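Local coordinates for proline iminopeptidase (Streptomyces halstedii, PDB 3WMR), which acts as an amidohydrolase on polyketide substrates and is classed as a proline iminopeptidase, which would release N-terminal proline from peptides, at residues A[66-72]-A[303-308]; A[104-108]-A[134-138]; A[144-150]-A[256-262]; A[248-254]-A[275-281]; A[263-268]-A[290-294]. All blocks are in the same frame, centred on the assembly; numbering follows the deposited sequence.

Contact 1: residues A[66-72]-A[303-308]; sequences MTSLTEA and FHEVMI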
# COMPACT_ATOMS: atom_id res chain seq x y z
N MET A 66 -4.19 -7.58 -9.63
CA MET A 66 -4.45 -6.41 -10.45
C MET A 66 -3.92 -6.48 -11.89
O MET A 66 -4.11 -5.53 -12.67
CB MET A 66 -3.91 -5.17 -9.72
CG MET A 66 -4.66 -4.92 -8.42
SD MET A 66 -4.22 -3.37 -7.60
CE MET A 66 -4.63 -2.20 -8.89
N THR A 67 -3.26 -7.58 -12.25
CA THR A 67 -3.02 -7.88 -13.67
C THR A 67 -4.34 -8.03 -14.44
O THR A 67 -4.33 -7.97 -15.66
CB THR A 67 -2.20 -9.17 -13.86
OG1 THR A 67 -2.87 -10.25 -13.20
CG2 THR A 67 -0.78 -9.03 -13.29
N SER A 68 -5.46 -8.22 -13.75
CA SER A 68 -6.76 -8.24 -14.41
C SER A 68 -7.01 -6.99 -15.23
O SER A 68 -7.64 -7.05 -16.28
CB SER A 68 -7.89 -8.43 -13.39
OG SER A 68 -8.05 -7.27 -12.57
N LEU A 69 -6.53 -5.84 -14.77
CA LEU A 69 -6.73 -4.60 -15.52
C LEU A 69 -6.22 -4.63 -16.97
O LEU A 69 -6.76 -3.92 -17.82
CB LEU A 69 -6.11 -3.40 -14.77
CG LEU A 69 -6.53 -3.24 -13.30
CD1 LEU A 69 -5.74 -2.10 -12.68
CD2 LEU A 69 -8.02 -3.00 -13.15
N THR A 70 -5.19 -5.45 -17.25
CA THR A 70 -4.67 -5.58 -18.62
C THR A 70 -5.73 -6.19 -19.56
O THR A 70 -5.65 -6.02 -20.77
CB THR A 70 -3.37 -6.41 -18.70
OG1 THR A 70 -3.63 -7.76 -18.27
CG2 THR A 70 -2.28 -5.80 -17.84
N GLU A 71 -6.73 -6.83 -18.99
CA GLU A 71 -7.84 -7.41 -19.76
C GLU A 71 -8.59 -6.30 -20.51
O GLU A 71 -9.14 -6.54 -21.60
CB GLU A 71 -8.76 -8.15 -18.79
CG GLU A 71 -9.88 -8.96 -19.39
CD GLU A 71 -10.99 -9.18 -18.37
OE1 GLU A 71 -10.68 -9.62 -17.24
OE2 GLU A 71 -12.16 -8.90 -18.71
N ALA A 72 -8.58 -5.09 -19.95
CA ALA A 72 -9.26 -3.93 -20.54
C ALA A 72 -8.28 -2.95 -21.18
O ALA A 72 -8.63 -1.79 -21.44
CB ALA A 72 -10.10 -3.22 -19.48
N PHE A 303 -13.90 -4.91 -7.33
CA PHE A 303 -12.72 -4.07 -7.32
C PHE A 303 -12.28 -3.74 -8.76
O PHE A 303 -11.99 -2.57 -9.09
CB PHE A 303 -11.59 -4.74 -6.54
CG PHE A 303 -10.30 -3.99 -6.60
CD1 PHE A 303 -9.98 -3.06 -5.63
CD2 PHE A 303 -9.43 -4.19 -7.65
CE1 PHE A 303 -8.80 -2.35 -5.70
CE2 PHE A 303 -8.24 -3.50 -7.72
CZ PHE A 303 -7.93 -2.57 -6.74
N HIS A 304 -12.20 -4.78 -9.59
CA HIS A 304 -11.89 -4.62 -11.00
C HIS A 304 -12.84 -3.64 -11.69
O HIS A 304 -12.39 -2.71 -12.34
CB HIS A 304 -11.94 -5.98 -11.71
CG HIS A 304 -11.74 -5.90 -13.19
ND1 HIS A 304 -10.51 -6.09 -13.78
CD2 HIS A 304 -12.61 -5.65 -14.19
CE1 HIS A 304 -10.63 -5.97 -15.09
NE2 HIS A 304 -11.89 -5.69 -15.36
N GLU A 305 -14.15 -3.86 -11.54
CA GLU A 305 -15.16 -2.95 -12.11
C GLU A 305 -14.96 -1.50 -11.65
O GLU A 305 -15.07 -0.57 -12.44
CB GLU A 305 -16.58 -3.39 -11.73
CG GLU A 305 -17.07 -4.64 -12.45
CD GLU A 305 -18.39 -5.18 -11.89
OE1 GLU A 305 -18.91 -4.61 -10.89
OE2 GLU A 305 -18.91 -6.17 -12.44
N VAL A 306 -14.68 -1.32 -10.37
CA VAL A 306 -14.53 0.03 -9.81
C VAL A 306 -13.31 0.71 -10.41
O VAL A 306 -13.39 1.83 -10.88
CB VAL A 306 -14.47 0.02 -8.28
CG1 VAL A 306 -14.04 1.38 -7.73
CG2 VAL A 306 -15.82 -0.36 -7.71
N MET A 307 -12.20 -0.02 -10.44
CA MET A 307 -10.97 0.47 -11.04
C MET A 307 -11.13 0.83 -12.51
O MET A 307 -10.78 1.93 -12.93
CB MET A 307 -9.85 -0.54 -10.85
CG MET A 307 -9.26 -0.56 -9.45
SD MET A 307 -8.48 1.02 -8.99
CE MET A 307 -7.16 1.11 -10.19
N ILE A 308 -11.68 -0.09 -13.30
CA ILE A 308 -11.85 0.18 -14.73
C ILE A 308 -12.72 1.42 -14.98
O ILE A 308 -12.41 2.24 -15.85
CB ILE A 308 -12.45 -1.04 -15.47
CG1 ILE A 308 -11.45 -2.19 -15.45
CG2 ILE A 308 -12.81 -0.68 -16.90
CD1 ILE A 308 -10.11 -1.89 -16.07
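Ser-68 OG meets His-304 ND1 at 3.0 Å, a hydrogen bond that arrives at the edge of the imidazole close to its plane; either atom could be the donor. The ring reaches the serine because CG of His-304 stands anti to the backbone N (chi1 176°), and CG1 of Ile-308, one helical turn on, lies 3.5 Å above one face, offset toward the rim. Helix 300-312 of the alpha/beta hydrolase fold here packs against the loop between strands 49-52 and 76-80, while its Met-307 and that loop's Met-66 both touch Phe-123 of strand 120-125. Leu-69 uses a single methyl: CD2 lies 3.8 Å from Met-307 CB and equally far from Ile-308 CD1, past which the leucine slides in the opposite direction. Ile-308 CD1 also touches Ala-72 CB at 3.7 Å. Met-66, bent at chi3 (58°), crosses Phe-303 at about a right angle in a Met-aromatic contact, SD obliquely placed 3.9 Å from CZ, with CE in the ring plane at the edge.

Contact 2: residues A[104-108]-A[134-138]; sequences EDELD and VHAAR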
# COMPACT_ATOMS: atom_id res chain seq x y z
N GLU A 104 10.38 8.09 -2.45
CA GLU A 104 9.97 9.05 -3.49
C GLU A 104 10.98 9.08 -4.63
O GLU A 104 10.62 9.12 -5.80
CB GLU A 104 9.91 10.48 -2.95
CG GLU A 104 8.80 10.78 -1.98
CD GLU A 104 8.86 12.23 -1.56
OE1 GLU A 104 8.65 13.10 -2.43
OE2 GLU A 104 9.12 12.51 -0.38
N ASP A 105 12.26 9.11 -4.25
CA ASP A 105 13.36 9.16 -5.21
C ASP A 105 13.41 7.89 -6.03
O ASP A 105 13.68 7.94 -7.22
CB ASP A 105 14.71 9.35 -4.49
CG ASP A 105 14.90 10.76 -3.94
OD1 ASP A 105 14.23 11.69 -4.42
OD2 ASP A 105 15.75 10.93 -3.03
N GLU A 106 13.14 6.75 -5.38
CA GLU A 106 13.07 5.46 -6.08
C GLU A 106 11.92 5.41 -7.09
O GLU A 106 12.09 4.92 -8.20
CB GLU A 106 12.92 4.31 -5.07
CG GLU A 106 12.84 2.95 -5.74
CD GLU A 106 12.65 1.79 -4.78
OE1 GLU A 106 11.79 1.86 -3.86
OE2 GLU A 106 13.34 0.77 -4.98
N LEU A 107 10.74 5.87 -6.70
CA LEU A 107 9.61 5.88 -7.62
C LEU A 107 9.91 6.78 -8.83
O LEU A 107 9.71 6.36 -9.97
CB LEU A 107 8.31 6.31 -6.91
CG LEU A 107 7.10 6.59 -7.78
CD1 LEU A 107 6.70 5.38 -8.61
CD2 LEU A 107 5.93 7.06 -6.94
N ASP A 108 10.40 7.99 -8.59
CA ASP A 108 10.80 8.90 -9.68
C ASP A 108 11.83 8.22 -10.58
O ASP A 108 11.69 8.23 -11.80
CB ASP A 108 11.39 10.21 -9.14
CG ASP A 108 10.32 11.18 -8.68
OD1 ASP A 108 9.19 11.15 -9.22
OD2 ASP A 108 10.61 11.97 -7.78
N VAL A 134 2.14 11.97 -1.63
CA VAL A 134 3.31 12.85 -1.54
C VAL A 134 3.85 13.14 -2.94
O VAL A 134 4.11 14.30 -3.32
CB VAL A 134 4.42 12.23 -0.65
CG1 VAL A 134 5.68 13.08 -0.66
CG2 VAL A 134 3.92 12.06 0.78
N HIS A 135 4.00 12.09 -3.72
CA HIS A 135 4.39 12.21 -5.12
C HIS A 135 3.42 13.10 -5.93
O HIS A 135 3.88 13.99 -6.64
CB HIS A 135 4.46 10.82 -5.73
CG HIS A 135 4.80 10.82 -7.18
ND1 HIS A 135 6.09 10.62 -7.63
CD2 HIS A 135 4.03 10.98 -8.27
CE1 HIS A 135 6.09 10.65 -8.95
NE2 HIS A 135 4.86 10.88 -9.36
N ALA A 136 2.11 12.86 -5.82
CA ALA A 136 1.12 13.64 -6.55
C ALA A 136 1.10 15.13 -6.13
O ALA A 136 0.73 15.99 -6.93
CB ALA A 136 -0.27 13.04 -6.39
N ALA A 137 1.50 15.41 -4.90
CA ALA A 137 1.43 16.75 -4.35
C ALA A 137 2.51 17.66 -4.93
O ALA A 137 2.38 18.88 -4.90
CB ALA A 137 1.51 16.71 -2.83
N ARG A 138 3.55 17.07 -5.51
CA ARG A 138 4.58 17.80 -6.23
C ARG A 138 4.17 18.14 -7.65
O ARG A 138 4.93 18.79 -8.37
CB ARG A 138 5.87 16.99 -6.25
CG ARG A 138 6.32 16.63 -4.85
CD ARG A 138 7.60 15.84 -4.84
NE ARG A 138 8.29 15.73 -3.53
CZ ARG A 138 7.74 15.73 -2.31
NH1 ARG A 138 6.43 15.83 -2.10
NH2 ARG A 138 8.53 15.61 -1.26
O HOH W 1 8.17 10.21 -5.84
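The backbone O of Glu-104 accepts a hydrogen bond from a water at 2.7 Å, and the same water lies 2.8 Å from ND1 of His-135, in the plane of the imidazole. This bridge joins helix 100-113 to helix 127-137, the helix that follows the nucleophile elbow at Ser-126, the predicted nucleophile of this alpha/beta hydrolase. With NE2 of His-135 hydrogen-bonded to the hydroxyl of Tyr-120, both ring nitrogens have partners, which should fix the rotation of the imidazole. Further out, the extended Glu-104 side chain crosses Val-134 at about a right angle, CD lying 3.4 Å from CG1, before it reaches Arg-138. There Glu-104 OE1 and Arg-138 NH2 form a salt bridge, but the position of OE1 is doubtful and the detailed geometry of the pair should carry little weight. Arg-138 NH1 also turns back to the end of helix 127-137, making a weak bond to Val-134 O. Asp-108 OD1 approaches CE1 of His-135 at the ring edge, 3.2 Å away. Leu-107 instead comes over a face: its CD2 sits 4.0 Å from the centroid of the His-135 ring and 30° off the normal, a CH-pi contact.

Contact 3: residues A[144-150]-A[256-262]; sequences RGLVVAN and VPTMVLI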
# COMPACT_ATOMS: atom_id res chain seq x y z
N ARG A 144 -1.62 11.31 -14.51
CA ARG A 144 -3.03 11.46 -14.94
C ARG A 144 -4.08 11.35 -13.83
O ARG A 144 -5.16 11.93 -13.92
CB ARG A 144 -3.38 10.40 -15.98
CG ARG A 144 -2.80 10.67 -17.34
CD ARG A 144 -3.01 9.50 -18.28
NE ARG A 144 -4.18 9.65 -19.12
CZ ARG A 144 -4.17 9.97 -20.41
NH1 ARG A 144 -3.04 10.18 -21.08
NH2 ARG A 144 -5.31 10.08 -21.04
N GLY A 145 -3.78 10.55 -12.81
CA GLY A 145 -4.74 10.23 -11.77
C GLY A 145 -4.05 9.50 -10.63
O GLY A 145 -2.99 8.92 -10.81
N LEU A 146 -4.66 9.55 -9.45
CA LEU A 146 -4.14 8.88 -8.27
C LEU A 146 -5.24 8.08 -7.61
O LEU A 146 -6.33 8.61 -7.34
CB LEU A 146 -3.64 9.90 -7.24
CG LEU A 146 -3.28 9.39 -5.83
CD1 LEU A 146 -2.09 8.44 -5.87
CD2 LEU A 146 -2.99 10.60 -4.92
N VAL A 147 -4.94 6.83 -7.30
CA VAL A 147 -5.81 6.05 -6.43
C VAL A 147 -5.08 5.79 -5.10
O VAL A 147 -3.93 5.36 -5.07
CB VAL A 147 -6.22 4.72 -7.06
CG1 VAL A 147 -7.23 4.01 -6.15
CG2 VAL A 147 -6.80 4.97 -8.44
N VAL A 148 -5.77 6.10 -4.02
CA VAL A 148 -5.30 5.79 -2.68
C VAL A 148 -6.28 4.77 -2.09
O VAL A 148 -7.40 5.11 -1.71
CB VAL A 148 -5.15 7.05 -1.78
CG1 VAL A 148 -4.12 7.98 -2.38
CG2 VAL A 148 -6.48 7.77 -1.58
N ALA A 149 -5.81 3.52 -2.08
CA ALA A 149 -6.59 2.37 -1.72
C ALA A 149 -6.16 1.83 -0.36
O ALA A 149 -4.99 1.49 -0.19
CB ALA A 149 -6.40 1.28 -2.77
N ASN A 150 -7.09 1.76 0.60
CA ASN A 150 -6.82 1.19 1.92
C ASN A 150 -5.69 1.93 2.59
O ASN A 150 -4.84 1.35 3.27
CB ASN A 150 -6.50 -0.30 1.80
CG ASN A 150 -7.38 -1.00 0.79
OD1 ASN A 150 -8.59 -1.14 1.00
ND2 ASN A 150 -6.81 -1.40 -0.31
N VAL A 256 -4.74 16.19 -9.66
CA VAL A 256 -5.30 15.17 -10.54
C VAL A 256 -6.55 14.59 -9.90
O VAL A 256 -6.74 14.69 -8.68
CB VAL A 256 -4.26 14.09 -10.88
CG1 VAL A 256 -3.16 14.69 -11.73
CG2 VAL A 256 -3.69 13.44 -9.62
N PRO A 257 -7.43 14.00 -10.72
CA PRO A 257 -8.55 13.32 -10.12
C PRO A 257 -8.07 12.12 -9.31
O PRO A 257 -7.30 11.27 -9.79
CB PRO A 257 -9.41 12.90 -11.33
CG PRO A 257 -8.69 13.33 -12.55
CD PRO A 257 -7.32 13.76 -12.16
N THR A 258 -8.55 12.07 -8.07
CA THR A 258 -8.11 11.12 -7.08
C THR A 258 -9.29 10.26 -6.66
O THR A 258 -10.43 10.75 -6.56
CB THR A 258 -7.50 11.86 -5.87
OG1 THR A 258 -6.36 12.62 -6.31
CG2 THR A 258 -7.07 10.88 -4.78
N MET A 259 -9.04 8.97 -6.44
CA MET A 259 -10.10 8.08 -5.93
C MET A 259 -9.66 7.46 -4.59
O MET A 259 -8.55 6.91 -4.50
CB MET A 259 -10.45 6.95 -6.91
CG MET A 259 -11.54 6.03 -6.38
SD MET A 259 -12.27 4.83 -7.53
CE MET A 259 -10.78 4.08 -8.16
N VAL A 260 -10.52 7.58 -3.57
CA VAL A 260 -10.33 6.89 -2.30
C VAL A 260 -11.15 5.61 -2.34
O VAL A 260 -12.35 5.67 -2.58
CB VAL A 260 -10.79 7.74 -1.11
CG1 VAL A 260 -10.66 6.96 0.19
CG2 VAL A 260 -9.99 9.04 -1.05
N LEU A 261 -10.49 4.48 -2.14
CA LEU A 261 -11.13 3.17 -2.19
C LEU A 261 -10.73 2.42 -0.94
O LEU A 261 -9.54 2.18 -0.72
CB LEU A 261 -10.68 2.40 -3.44
CG LEU A 261 -11.42 1.08 -3.74
CD1 LEU A 261 -11.45 0.87 -5.25
CD2 LEU A 261 -10.79 -0.13 -3.06
N ILE A 262 -11.73 2.08 -0.13
CA ILE A 262 -11.50 1.30 1.08
C ILE A 262 -12.53 0.19 1.13
O ILE A 262 -13.52 0.18 0.37
CB ILE A 262 -11.59 2.17 2.36
CG1 ILE A 262 -12.97 2.82 2.47
CG2 ILE A 262 -10.51 3.26 2.37
CD1 ILE A 262 -13.23 3.49 3.80
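Leu-146 to Ala-149 pair in parallel with Thr-258 to Leu-261, the two short strand axes approaching to 4.7 Å at 15°. Five backbone hydrogen bonds fix the register: Leu-146 N to Pro-257 O, Met-259 N to Leu-146 O, Val-148 N to Met-259 O, Leu-261 N to Val-148 O and Asn-150 N to Leu-261 O. The Asn-150 N to Leu-261 O bond measures 2.8 Å, whereas the Leu-261 N to Val-148 O bond is longer, at 3.2 Å, and its donor is tilted from the carbonyl plane. On one face of the sheet, Val-147 and Met-259 lie side by side and point the same way; a bend at chi3 (51°) carries Met-259 CE to 4.1 Å from both CG1 and CG2 of Val-147. Ala-149 and Leu-261 continue this face, which helix 300-312 covers through Val-306 and Tyr-310. The other face holds Leu-146 beside Thr-258, CD2 4.1 Å from CG2, and Val-148 with Val-260, whose CG2 methyls meet at 3.8 Å. Here Phe-276 and Val-273 of helix 270-279 pack on Val-260. These parallel neighbours are separated by about a hundred residues, over half of them helical and none in a strand, consistent with a cap inserted after strand 143-149, as in alpha/beta hydrolases; beyond strand 258-263 the chain runs on to the predicted catalytic Asp-266.

Contact 4: residues A[248-254]-A[275-281]; sequences EDCLPDI and PFLDLVP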
# COMPACT_ATOMS: atom_id res chain seq x y z
N GLU A 248 -1.44 14.98 5.37
CA GLU A 248 -2.56 15.91 5.25
C GLU A 248 -2.13 17.26 4.66
O GLU A 248 -2.89 17.88 3.92
CB GLU A 248 -3.22 16.12 6.61
CG GLU A 248 -3.94 14.91 7.18
CD GLU A 248 -4.21 15.05 8.67
OE1 GLU A 248 -3.26 14.91 9.47
OE2 GLU A 248 -5.36 15.33 9.04
N ASP A 249 -0.92 17.70 4.99
CA ASP A 249 -0.45 19.04 4.58
C ASP A 249 -0.17 19.17 3.09
O ASP A 249 -0.22 20.27 2.56
CB ASP A 249 0.79 19.44 5.37
CG ASP A 249 0.47 19.78 6.82
OD1 ASP A 249 -0.70 20.10 7.15
OD2 ASP A 249 1.40 19.74 7.65
N CYS A 250 0.10 18.07 2.41
CA CYS A 250 0.33 18.12 0.97
C CYS A 250 -0.94 17.86 0.13
O CYS A 250 -0.95 18.15 -1.06
CB CYS A 250 1.44 17.17 0.59
SG CYS A 250 0.87 15.48 0.47
N LEU A 251 -2.01 17.39 0.76
CA LEU A 251 -3.22 16.96 0.04
C LEU A 251 -3.92 18.06 -0.76
O LEU A 251 -4.43 17.78 -1.85
CB LEU A 251 -4.23 16.25 0.97
CG LEU A 251 -3.75 14.97 1.69
CD1 LEU A 251 -4.85 14.35 2.55
CD2 LEU A 251 -3.20 13.94 0.73
N PRO A 252 -3.94 19.31 -0.24
CA PRO A 252 -4.57 20.36 -1.05
C PRO A 252 -3.87 20.61 -2.38
O PRO A 252 -4.48 21.20 -3.25
CB PRO A 252 -4.48 21.62 -0.14
CG PRO A 252 -4.35 21.07 1.24
CD PRO A 252 -3.54 19.81 1.09
N ASP A 253 -2.61 20.18 -2.52
CA ASP A 253 -1.83 20.45 -3.74
C ASP A 253 -2.03 19.42 -4.85
O ASP A 253 -1.52 19.60 -5.97
CB ASP A 253 -0.34 20.55 -3.40
CG ASP A 253 0.01 21.79 -2.56
OD1 ASP A 253 -0.76 22.78 -2.54
OD2 ASP A 253 1.06 21.77 -1.91
N ILE A 254 -2.74 18.34 -4.55
CA ILE A 254 -3.00 17.29 -5.55
C ILE A 254 -4.03 17.79 -6.56
O ILE A 254 -5.18 18.09 -6.19
CB ILE A 254 -3.47 15.98 -4.88
CG1 ILE A 254 -2.34 15.40 -4.02
CG2 ILE A 254 -3.91 14.96 -5.92
CD1 ILE A 254 -2.78 14.31 -3.06
N PRO A 275 -9.55 12.99 5.79
CA PRO A 275 -8.79 14.12 5.26
C PRO A 275 -8.63 14.11 3.72
O PRO A 275 -8.57 15.18 3.14
CB PRO A 275 -7.44 13.98 5.98
CG PRO A 275 -7.76 13.27 7.24
CD PRO A 275 -8.79 12.26 6.81
N PHE A 276 -8.56 12.93 3.07
CA PHE A 276 -8.51 12.90 1.59
C PHE A 276 -9.78 13.52 1.03
O PHE A 276 -9.74 14.35 0.11
CB PHE A 276 -8.37 11.49 1.02
CG PHE A 276 -7.04 10.84 1.28
CD1 PHE A 276 -5.92 11.24 0.59
CD2 PHE A 276 -6.94 9.77 2.15
CE1 PHE A 276 -4.70 10.63 0.82
CE2 PHE A 276 -5.73 9.15 2.38
CZ PHE A 276 -4.61 9.57 1.71
N LEU A 277 -10.92 13.13 1.59
CA LEU A 277 -12.21 13.63 1.14
C LEU A 277 -12.41 15.13 1.38
O LEU A 277 -13.09 15.77 0.59
CB LEU A 277 -13.34 12.87 1.82
CG LEU A 277 -13.30 11.35 1.65
CD1 LEU A 277 -14.47 10.71 2.36
CD2 LEU A 277 -13.27 10.99 0.17
N ASP A 278 -11.81 15.68 2.43
CA ASP A 278 -11.97 17.12 2.76
C ASP A 278 -10.92 18.04 2.13
O ASP A 278 -11.13 19.25 2.01
CB ASP A 278 -11.95 17.33 4.29
CG ASP A 278 -13.07 16.58 5.02
OD1 ASP A 278 -14.16 16.38 4.45
OD2 ASP A 278 -12.86 16.20 6.19
N LEU A 279 -9.77 17.48 1.77
CA LEU A 279 -8.65 18.32 1.34
C LEU A 279 -8.25 18.20 -0.12
O LEU A 279 -7.74 19.16 -0.69
CB LEU A 279 -7.44 18.01 2.21
CG LEU A 279 -7.62 18.31 3.69
CD1 LEU A 279 -6.44 17.73 4.46
CD2 LEU A 279 -7.77 19.81 3.94
N VAL A 280 -8.44 17.03 -0.72
CA VAL A 280 -8.10 16.83 -2.13
C VAL A 280 -9.22 17.42 -2.99
O VAL A 280 -10.36 16.97 -2.90
CB VAL A 280 -7.91 15.32 -2.46
CG1 VAL A 280 -7.57 15.13 -3.95
CG2 VAL A 280 -6.81 14.73 -1.57
N PRO A 281 -8.91 18.44 -3.81
CA PRO A 281 -9.95 19.13 -4.61
C PRO A 281 -10.84 18.23 -5.47
O PRO A 281 -12.07 18.34 -5.42
CB PRO A 281 -9.13 20.08 -5.49
CG PRO A 281 -7.88 20.35 -4.71
CD PRO A 281 -7.58 19.03 -4.03
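Leu-251 and Phe-276 centre an apolar packing contact in which the loop leading to strand 258-263 leans on the end of helix 270-279, beside helix 127-137 of the alpha/beta hydrolase fold, whose Ser-133 touches both side chains. CG of Leu-251, anti to the carbonyl carbon (chi1 -60°), sends both methyls to the phenyl ring: CD2 lies 3.6 Å from CE1, approaching obliquely, and CD1 lies 3.8 Å from CD1 of Phe-276. Leu-251 CB rests against the helix end, 3.9 Å from Leu-279 CB and equally far from Val-280 CG2. At one end of the contact, Glu-248 lays its aliphatic part across Pro-275, CG 3.8 Å from the proline CB, while OE1 bonds Ser-246. At the other, Pro-281 CD sits 3.4 Å from Ile-254 O. The backbone adds a CA-H...O contact from Pro-252 CA to Leu-279 O at 3.4 Å. No conventional hydrogen bond crosses between the segments, so the contact is held mainly by burial of hydrocarbon.

Contact 5: residues A[263-268]-A[290-294]; sequences GRHDEA and NSSHV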
# COMPACT_ATOMS: atom_id res chain seq x y z
N GLY A 263 -12.28 -0.78 2.01
CA GLY A 263 -13.30 -1.79 2.34
C GLY A 263 -14.16 -1.30 3.49
O GLY A 263 -13.69 -0.52 4.32
N ARG A 264 -15.41 -1.76 3.55
CA ARG A 264 -16.31 -1.40 4.66
C ARG A 264 -15.70 -1.81 6.01
O ARG A 264 -15.78 -1.06 6.99
CB ARG A 264 -17.70 -2.04 4.46
CG ARG A 264 -18.74 -1.79 5.57
CD ARG A 264 -18.93 -0.30 5.91
NE ARG A 264 -19.74 0.43 4.93
CZ ARG A 264 -19.70 1.76 4.72
NH1 ARG A 264 -18.86 2.56 5.39
NH2 ARG A 264 -20.50 2.29 3.80
N HIS A 265 -15.05 -2.97 6.02
CA HIS A 265 -14.42 -3.54 7.23
C HIS A 265 -12.92 -3.20 7.38
O HIS A 265 -12.24 -3.75 8.23
CB HIS A 265 -14.61 -5.06 7.21
CG HIS A 265 -16.04 -5.48 7.03
ND1 HIS A 265 -16.49 -6.16 5.91
CD2 HIS A 265 -17.13 -5.29 7.82
CE1 HIS A 265 -17.79 -6.38 6.02
NE2 HIS A 265 -18.20 -5.86 7.17
N ASP A 266 -12.44 -2.27 6.55
CA ASP A 266 -11.03 -1.92 6.47
C ASP A 266 -10.49 -1.34 7.78
O ASP A 266 -11.15 -0.51 8.41
CB ASP A 266 -10.85 -0.90 5.33
CG ASP A 266 -9.44 -0.86 4.74
OD1 ASP A 266 -8.42 -1.12 5.44
OD2 ASP A 266 -9.38 -0.50 3.54
N GLU A 267 -9.31 -1.78 8.19
CA GLU A 267 -8.51 -1.06 9.20
C GLU A 267 -8.28 0.41 8.80
O GLU A 267 -8.16 1.29 9.67
CB GLU A 267 -7.18 -1.75 9.46
CG GLU A 267 -6.39 -2.14 8.22
CD GLU A 267 -5.03 -2.69 8.54
OE1 GLU A 267 -4.78 -3.05 9.71
OE2 GLU A 267 -4.20 -2.77 7.62
N ALA A 268 -8.21 0.67 7.50
CA ALA A 268 -8.22 2.02 6.96
C ALA A 268 -9.67 2.51 6.98
O ALA A 268 -10.39 2.39 5.97
CB ALA A 268 -7.62 2.06 5.56
N ASN A 290 -18.04 -5.78 1.14
CA ASN A 290 -17.63 -7.08 1.66
C ASN A 290 -16.12 -7.25 1.69
O ASN A 290 -15.61 -8.38 1.65
CB ASN A 290 -18.30 -8.19 0.86
CG ASN A 290 -19.81 -8.08 0.86
OD1 ASN A 290 -20.42 -7.64 1.85
ND2 ASN A 290 -20.42 -8.45 -0.24
N SER A 291 -15.41 -6.13 1.81
CA SER A 291 -13.96 -6.12 1.82
C SER A 291 -13.46 -5.45 3.11
O SER A 291 -14.17 -4.68 3.76
CB SER A 291 -13.39 -5.37 0.61
OG SER A 291 -13.70 -5.97 -0.63
N SER A 292 -12.23 -5.79 3.47
CA SER A 292 -11.47 -5.03 4.46
C SER A 292 -10.29 -4.36 3.76
O SER A 292 -10.49 -3.42 2.98
CB SER A 292 -11.02 -5.93 5.62
OG SER A 292 -10.18 -6.97 5.18
N HIS A 293 -9.08 -4.83 4.02
CA HIS A 293 -7.88 -4.14 3.58
C HIS A 293 -7.40 -4.56 2.20
O HIS A 293 -6.58 -3.86 1.58
CB HIS A 293 -6.76 -4.36 4.61
CG HIS A 293 -5.67 -3.35 4.56
ND1 HIS A 293 -5.88 -2.01 4.84
CD2 HIS A 293 -4.35 -3.47 4.29
CE1 HIS A 293 -4.74 -1.36 4.74
NE2 HIS A 293 -3.80 -2.22 4.40
N VAL A 294 -7.90 -5.69 1.70
CA VAL A 294 -7.46 -6.19 0.40
C VAL A 294 -8.63 -6.52 -0.53
O VAL A 294 -8.79 -7.67 -0.94
CB VAL A 294 -6.52 -7.41 0.54
CG1 VAL A 294 -5.18 -6.97 1.12
CG2 VAL A 294 -7.14 -8.51 1.40
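Asp-266 and His-293 are joined by a nearly straight hydrogen bond, ND1 to OD1 2.8 Å with an N-H...O angle of 171°. The aspartate oxygen lies in the imidazole plane and is met on its syn side, although carboxylate and ring stand 83° apart. Two backbone N-H groups also hold that carboxylate: Ala-268 N donates to OD1 at 2.7 Å, from above the carboxylate plane, closing an Asx turn, and Gly-263 N reaches the anti lone pair of OD2. Between the two loops, His-265 N donates to Ser-291 O at 3.0 Å, in the carbonyl plane, just inside the type I turn Gly-263 to Asp-266. Ser-291 and Ser-292 bond through their hydroxyls to Glu-299 and Glu-298, respectively. Close packing without hydrogen bonds completes the contact. Glu-267 OE2 sits 3.1 Å above the centre of the His-293 ring, its chain extended beyond a CG wedged between backbone N and carbonyl carbon (chi1 48°), and Gly-263 CA lies 3.3 Å from Ser-292 O. Three N-H donors probably restrain the carboxylate of Asp-266, which in turn helps to orient His-293, whose side chain is about 4 Å from that of Ser-126, consistent with the predicted catalytic triad.

Contact 3, within the central sheet, touches each of the other four. On one face contact 1 packs against it, Val-306 CG1 lying 3.6 Å from Leu-261 CD1; on the opposite face contact 4 brings Phe-276 CB to 3.6 Å from Val-260 CG2. Contact 2 meets contact 3 where Ala-136 CB comes within 3.9 Å of Leu-146 CD2, and contact 4 where Ala-137 CB lies 3.4 Å from Cys-250 O. Past the strand ends, Asn-150 C is 3.5 Å from Ala-268 CB in contact 5, which holds two of the three predicted active-site residues. Contacts 2 and 5 have centres about 26 Å apart. The side chain of Glu-104 in contact 2 is about 4 Å from the P4G molecule.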